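Local coordinates for protein gamma-glutamyl phosphate reductase (Thermotoga maritima, PDB 1O20) that probably catalyses the NADPH-dependent reduction of L-glutamyl phosphate to glutamate semialdehyde and phosphate, the second step of proline biosynthesis from glutamate, at residues Asn335-Ile343 against Asn361-Ile369. Numbering follows the deposited sequence.
Sequences NVDEAIEHI and NAKKFVSEI
Helix segments 336-343 and 361-368 run nearly parallel, crossing at -16° with their axes 10.6 Å apart, and Val336 lies level with Asn361. Val336 sets its CG1 against the amide carbon CG of Asn361 (3.7 Å), whose ND2 is hydrogen-bonded to Asp244 OD2. One turn on from Asn361, Phe365 holds CG anti to the backbone N (chi1 -169°), which swings the ring toward helix 336-343. Its edge meets Val336 CG2 and, at CE1, Ile343 CD1 (3.6 Å), while Ile369 CG1, from Phe365's own segment, lies over one face, above the ring centre. Ile340 fills the middle: its CG1 touches Ile369 CD1 (3.9 Å) and its CD1 the aliphatic CG of Lys364. On the outer side Lys364 extends across Asp337, bends at its last torsion (chi4 59°) and ends in a salt bridge from NZ to Glu368 OE2 (2.6 Å). Asp337 OD2 lies against Lys364 CE (3.0 Å), too far from NZ for a salt bridge. An alanine in place of Lys364 would probably leave Glu368 without this cation and one side of Ile340 CD1 without its aliphatic cover. Val336 and Phe365 also rest on Ile354 of strand 351-355: neighbouring helices packed side by side on a parallel sheet, as in the alpha/beta domains of the aldehyde dehydrogenase superfamily.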
ATOM      1  N   ASN A 335       2.872  26.832  18.253  1.00 19.61           N
ATOM      2  CA  ASN A 335       3.807  25.905  18.849  1.00 19.97           C
ATOM      3  C   ASN A 335       3.415  24.453  18.489  1.00 19.36           C
ATOM      4  O   ASN A 335       2.416  24.247  17.834  1.00 17.45           O
ATOM      5  CB  ASN A 335       3.884  26.115  20.379  1.00 19.46           C
ATOM      6  CG  ASN A 335       2.531  25.973  21.079  1.00 22.57           C
ATOM      7  OD1 ASN A 335       1.650  25.196  20.659  1.00 22.21           O
ATOM      8  ND2 ASN A 335       2.341  26.762  22.143  1.00 23.60           N
ATOM      9  N   VAL A 336       4.215  23.481  18.960  1.00 19.74           N
ATOM     10  CA  VAL A 336       4.033  22.056  18.690  1.00 19.34           C
ATOM     11  C   VAL A 336       2.689  21.551  19.217  1.00 19.30           C
ATOM     12  O   VAL A 336       2.125  20.631  18.636  1.00 16.34           O
ATOM     13  CB  VAL A 336       5.200  21.184  19.239  1.00 19.13           C
ATOM     14  CG1 VAL A 336       5.320  21.296  20.784  1.00 19.11           C
ATOM     15  CG2 VAL A 336       5.003  19.680  18.851  1.00 18.49           C
ATOM     16  N   ASP A 337       2.177  22.161  20.297  1.00 19.30           N
ATOM     17  CA  ASP A 337       0.854  21.790  20.834  1.00 20.26           C
ATOM     18  C   ASP A 337      -0.270  22.107  19.850  1.00 19.85           C
ATOM     19  O   ASP A 337      -1.188  21.308  19.686  1.00 18.77           O
ATOM     20  CB  ASP A 337       0.549  22.518  22.163  1.00 20.61           C
ATOM     21  CG  ASP A 337       1.338  21.926  23.336  1.00 24.62           C
ATOM     22  OD1 ASP A 337       1.187  22.431  24.468  1.00 27.09           O
ATOM     23  OD2 ASP A 337       2.151  20.976  23.199  1.00 24.08           O
ATOM     24  N   GLU A 338      -0.220  23.289  19.234  1.00 19.34           N
ATOM     25  CA  GLU A 338      -1.214  23.627  18.234  1.00 18.74           C
ATOM     26  C   GLU A 338      -0.963  22.799  16.960  1.00 17.39           C
ATOM     27  O   GLU A 338      -1.898  22.489  16.239  1.00 15.28           O
ATOM     28  CB  GLU A 338      -1.208  25.120  17.924  1.00 19.54           C
ATOM     29  CG  GLU A 338      -2.545  25.597  17.368  1.00 24.37           C
ATOM     30  CD  GLU A 338      -2.434  26.918  16.613  1.00 28.50           C
ATOM     31  OE1 GLU A 338      -1.603  27.782  17.068  1.00 26.83           O
ATOM     32  OE2 GLU A 338      -3.160  27.061  15.567  1.00 27.18           O
ATOM     33  N   ALA A 339       0.294  22.436  16.702  1.00 16.27           N
ATOM     34  CA  ALA A 339       0.608  21.611  15.532  1.00 16.17           C
ATOM     35  C   ALA A 339      -0.039  20.282  15.709  1.00 15.90           C
ATOM     36  O   ALA A 339      -0.744  19.808  14.838  1.00 16.71           O
ATOM     37  CB  ALA A 339       2.122  21.450  15.318  1.00 16.76           C
ATOM     38  N   ILE A 340       0.144  19.710  16.878  1.00 15.60           N
ATOM     39  CA  ILE A 340      -0.530  18.465  17.250  1.00 15.84           C
ATOM     40  C   ILE A 340      -2.046  18.526  17.169  1.00 15.34           C
ATOM     41  O   ILE A 340      -2.666  17.641  16.559  1.00 15.24           O
ATOM     42  CB  ILE A 340      -0.047  17.958  18.639  1.00 15.62           C
ATOM     43  CG1 ILE A 340       1.391  17.492  18.523  1.00 16.03           C
ATOM     44  CG2 ILE A 340      -0.957  16.790  19.159  1.00 14.61           C
ATOM     45  CD1 ILE A 340       2.134  17.239  19.869  1.00 14.81           C
ATOM     46  N   GLU A 341      -2.662  19.568  17.711  1.00 15.28           N
ATOM     47  CA  GLU A 341      -4.106  19.716  17.595  1.00 15.22           C
ATOM     48  C   GLU A 341      -4.551  19.779  16.139  1.00 14.87           C
ATOM     49  O   GLU A 341      -5.568  19.211  15.770  1.00 13.31           O
ATOM     50  CB  GLU A 341      -4.629  20.918  18.386  0.65 15.94           C
ATOM     51  CG  GLU A 341      -4.510  20.727  19.894  0.65 17.47           C
ATOM     52  CD  GLU A 341      -5.344  19.577  20.428  0.65 18.71           C
ATOM     53  OE1 GLU A 341      -6.537  19.468  20.045  0.65 21.50           O
ATOM     54  OE2 GLU A 341      -4.809  18.801  21.245  0.65 18.41           O
ATOM     55  N   HIS A 342      -3.796  20.480  15.300  1.00 14.08           N
ATOM     56  CA  HIS A 342      -4.211  20.595  13.924  1.00 14.02           C
ATOM     57  C   HIS A 342      -4.133  19.237  13.249  1.00 13.95           C
ATOM     58  O   HIS A 342      -5.050  18.838  12.531  1.00 14.05           O
ATOM     59  CB  HIS A 342      -3.364  21.651  13.180  1.00 14.06           C
ATOM     60  CG  HIS A 342      -3.785  21.837  11.771  1.00 14.20           C
ATOM     61  ND1 HIS A 342      -4.676  22.806  11.391  1.00 14.18           N
ATOM     62  CD2 HIS A 342      -3.481  21.139  10.654  1.00 15.09           C
ATOM     63  CE1 HIS A 342      -4.887  22.716  10.092  1.00 17.05           C
ATOM     64  NE2 HIS A 342      -4.159  21.726   9.615  1.00 15.69           N
ATOM     65  N   ILE A 343      -3.038  18.509  13.465  1.00 15.64           N
ATOM     66  CA  ILE A 343      -2.864  17.226  12.805  1.00 15.20           C
ATOM     67  C   ILE A 343      -3.940  16.244  13.306  1.00 16.01           C
ATOM     68  O   ILE A 343      -4.485  15.479  12.498  1.00 16.21           O
ATOM     69  CB  ILE A 343      -1.425  16.701  13.009  1.00 15.94           C
ATOM     70  CG1 ILE A 343      -0.440  17.624  12.283  1.00 15.21           C
ATOM     71  CG2 ILE A 343      -1.238  15.300  12.469  1.00 16.11           C
ATOM     72  CD1 ILE A 343       0.957  17.375  12.672  1.00 15.09           C
ATOM     73  N   ASN A 361      10.051  18.265  22.203  1.00 15.72           N
ATOM     74  CA  ASN A 361       9.012  18.467  21.205  1.00 16.60           C
ATOM     75  C   ASN A 361       8.950  17.263  20.249  1.00 16.29           C
ATOM     76  O   ASN A 361       7.869  16.795  19.895  1.00 17.00           O
ATOM     77  CB  ASN A 361       9.226  19.767  20.466  1.00 16.18           C
ATOM     78  CG  ASN A 361       9.000  21.008  21.353  1.00 17.64           C
ATOM     79  OD1 ASN A 361       8.691  20.890  22.553  1.00 16.18           O
ATOM     80  ND2 ASN A 361       9.186  22.204  20.758  1.00 15.15           N
ATOM     81  N   ALA A 362      10.103  16.740  19.867  1.00 17.64           N
ATOM     82  CA  ALA A 362      10.164  15.522  19.042  1.00 17.55           C
ATOM     83  C   ALA A 362       9.487  14.333  19.754  1.00 18.52           C
ATOM     84  O   ALA A 362       8.616  13.637  19.185  1.00 17.04           O
ATOM     85  CB  ALA A 362      11.563  15.199  18.720  1.00 17.46           C
ATOM     86  N   LYS A 363       9.894  14.122  21.001  1.00 18.00           N
ATOM     87  CA  LYS A 363       9.335  13.110  21.868  1.00 19.00           C
ATOM     88  C   LYS A 363       7.812  13.244  22.046  1.00 18.50           C
ATOM     89  O   LYS A 363       7.087  12.270  21.946  1.00 18.18           O
ATOM     90  CB  LYS A 363      10.063  13.162  23.215  1.00 19.23           C
ATOM     91  CG  LYS A 363      10.016  11.902  24.045  1.00 23.34           C
ATOM     92  CD  LYS A 363      10.963  12.048  25.286  1.00 26.15           C
ATOM     93  CE  LYS A 363      10.825  10.869  26.203  1.00 28.28           C
ATOM     94  NZ  LYS A 363       9.476  10.795  26.830  1.00 27.77           N
ATOM     95  N   LYS A 364       7.307  14.454  22.289  1.00 18.96           N
ATOM     96  CA  LYS A 364       5.886  14.632  22.443  1.00 18.23           C
ATOM     97  C   LYS A 364       5.183  14.325  21.101  1.00 17.88           C
ATOM     98  O   LYS A 364       4.125  13.703  21.080  1.00 17.24           O
ATOM     99  CB  LYS A 364       5.569  16.060  22.901  1.00 18.37           C
ATOM    100  CG  LYS A 364       4.098  16.417  23.179  1.00 20.50           C
ATOM    101  CD  LYS A 364       4.011  17.794  23.885  1.00 21.45           C
ATOM    102  CE  LYS A 364       2.624  18.260  24.346  1.00 24.49           C
ATOM    103  NZ  LYS A 364       1.912  17.385  25.290  1.00 27.80           N
ATOM    104  N   PHE A 365       5.728  14.836  20.002  1.00 16.63           N
ATOM    105  CA  PHE A 365       5.119  14.656  18.691  1.00 16.66           C
ATOM    106  C   PHE A 365       4.980  13.157  18.346  1.00 17.28           C
ATOM    107  O   PHE A 365       3.903  12.696  17.992  1.00 16.17           O
ATOM    108  CB  PHE A 365       5.944  15.402  17.632  1.00 16.66           C
ATOM    109  CG  PHE A 365       5.294  15.506  16.279  1.00 14.98           C
ATOM    110  CD1 PHE A 365       4.463  16.543  15.980  1.00 14.76           C
ATOM    111  CD2 PHE A 365       5.559  14.556  15.293  1.00 16.64           C
ATOM    112  CE1 PHE A 365       3.884  16.648  14.681  1.00 15.71           C
ATOM    113  CE2 PHE A 365       5.004  14.650  14.042  1.00 16.14           C
ATOM    114  CZ  PHE A 365       4.151  15.694  13.736  1.00 14.08           C
ATOM    115  N   VAL A 366       6.059  12.411  18.529  1.00 18.05           N
ATOM    116  CA  VAL A 366       6.138  11.005  18.197  1.00 18.73           C
ATOM    117  C   VAL A 366       5.209  10.185  19.102  1.00 19.23           C
ATOM    118  O   VAL A 366       4.634   9.179  18.703  1.00 18.51           O
ATOM    119  CB  VAL A 366       7.621  10.540  18.331  1.00 19.95           C
ATOM    120  CG1 VAL A 366       7.774   9.173  18.947  1.00 23.53           C
ATOM    121  CG2 VAL A 366       8.286  10.659  17.043  1.00 22.19           C
ATOM    122  N   SER A 367       5.011  10.670  20.314  1.00 18.79           N
ATOM    123  CA  SER A 367       4.184   9.971  21.249  1.00 19.52           C
ATOM    124  C   SER A 367       2.708  10.329  20.995  1.00 19.38           C
ATOM    125  O   SER A 367       1.826   9.489  21.077  1.00 18.62           O
ATOM    126  CB  SER A 367       4.663  10.316  22.668  1.00 20.03           C
ATOM    127  OG  SER A 367       3.590  10.153  23.549  1.00 26.26           O
ATOM    128  N   GLU A 368       2.420  11.583  20.655  1.00 18.98           N
ATOM    129  CA  GLU A 368       1.024  11.989  20.542  1.00 18.85           C
ATOM    130  C   GLU A 368       0.372  11.790  19.137  1.00 18.06           C
ATOM    131  O   GLU A 368      -0.867  11.673  19.053  1.00 16.68           O
ATOM    132  CB  GLU A 368       0.844  13.410  21.058  1.00 18.78           C
ATOM    133  CG  GLU A 368       1.123  13.474  22.556  1.00 21.70           C
ATOM    134  CD  GLU A 368       0.729  14.787  23.199  1.00 24.48           C
ATOM    135  OE1 GLU A 368       0.028  15.566  22.549  1.00 26.48           O
ATOM    136  OE2 GLU A 368       1.164  15.050  24.345  1.00 24.98           O
ATOM    137  N   ILE A 369       1.177  11.765  18.068  1.00 16.65           N
ATOM    138  CA  ILE A 369       0.627  11.716  16.723  1.00 16.14           C
ATOM    139  C   ILE A 369       0.493  10.232  16.370  1.00 17.13           C
ATOM    140  O   ILE A 369       1.461   9.500  16.328  1.00 16.53           O
ATOM    141  CB  ILE A 369       1.522  12.406  15.705  1.00 16.80           C
ATOM    142  CG1 ILE A 369       1.656  13.893  16.017  1.00 15.84           C
ATOM    143  CG2 ILE A 369       0.988  12.165  14.270  1.00 16.50           C
ATOM    144  CD1 ILE A 369       0.375  14.681  15.955  1.00 16.76           C
TER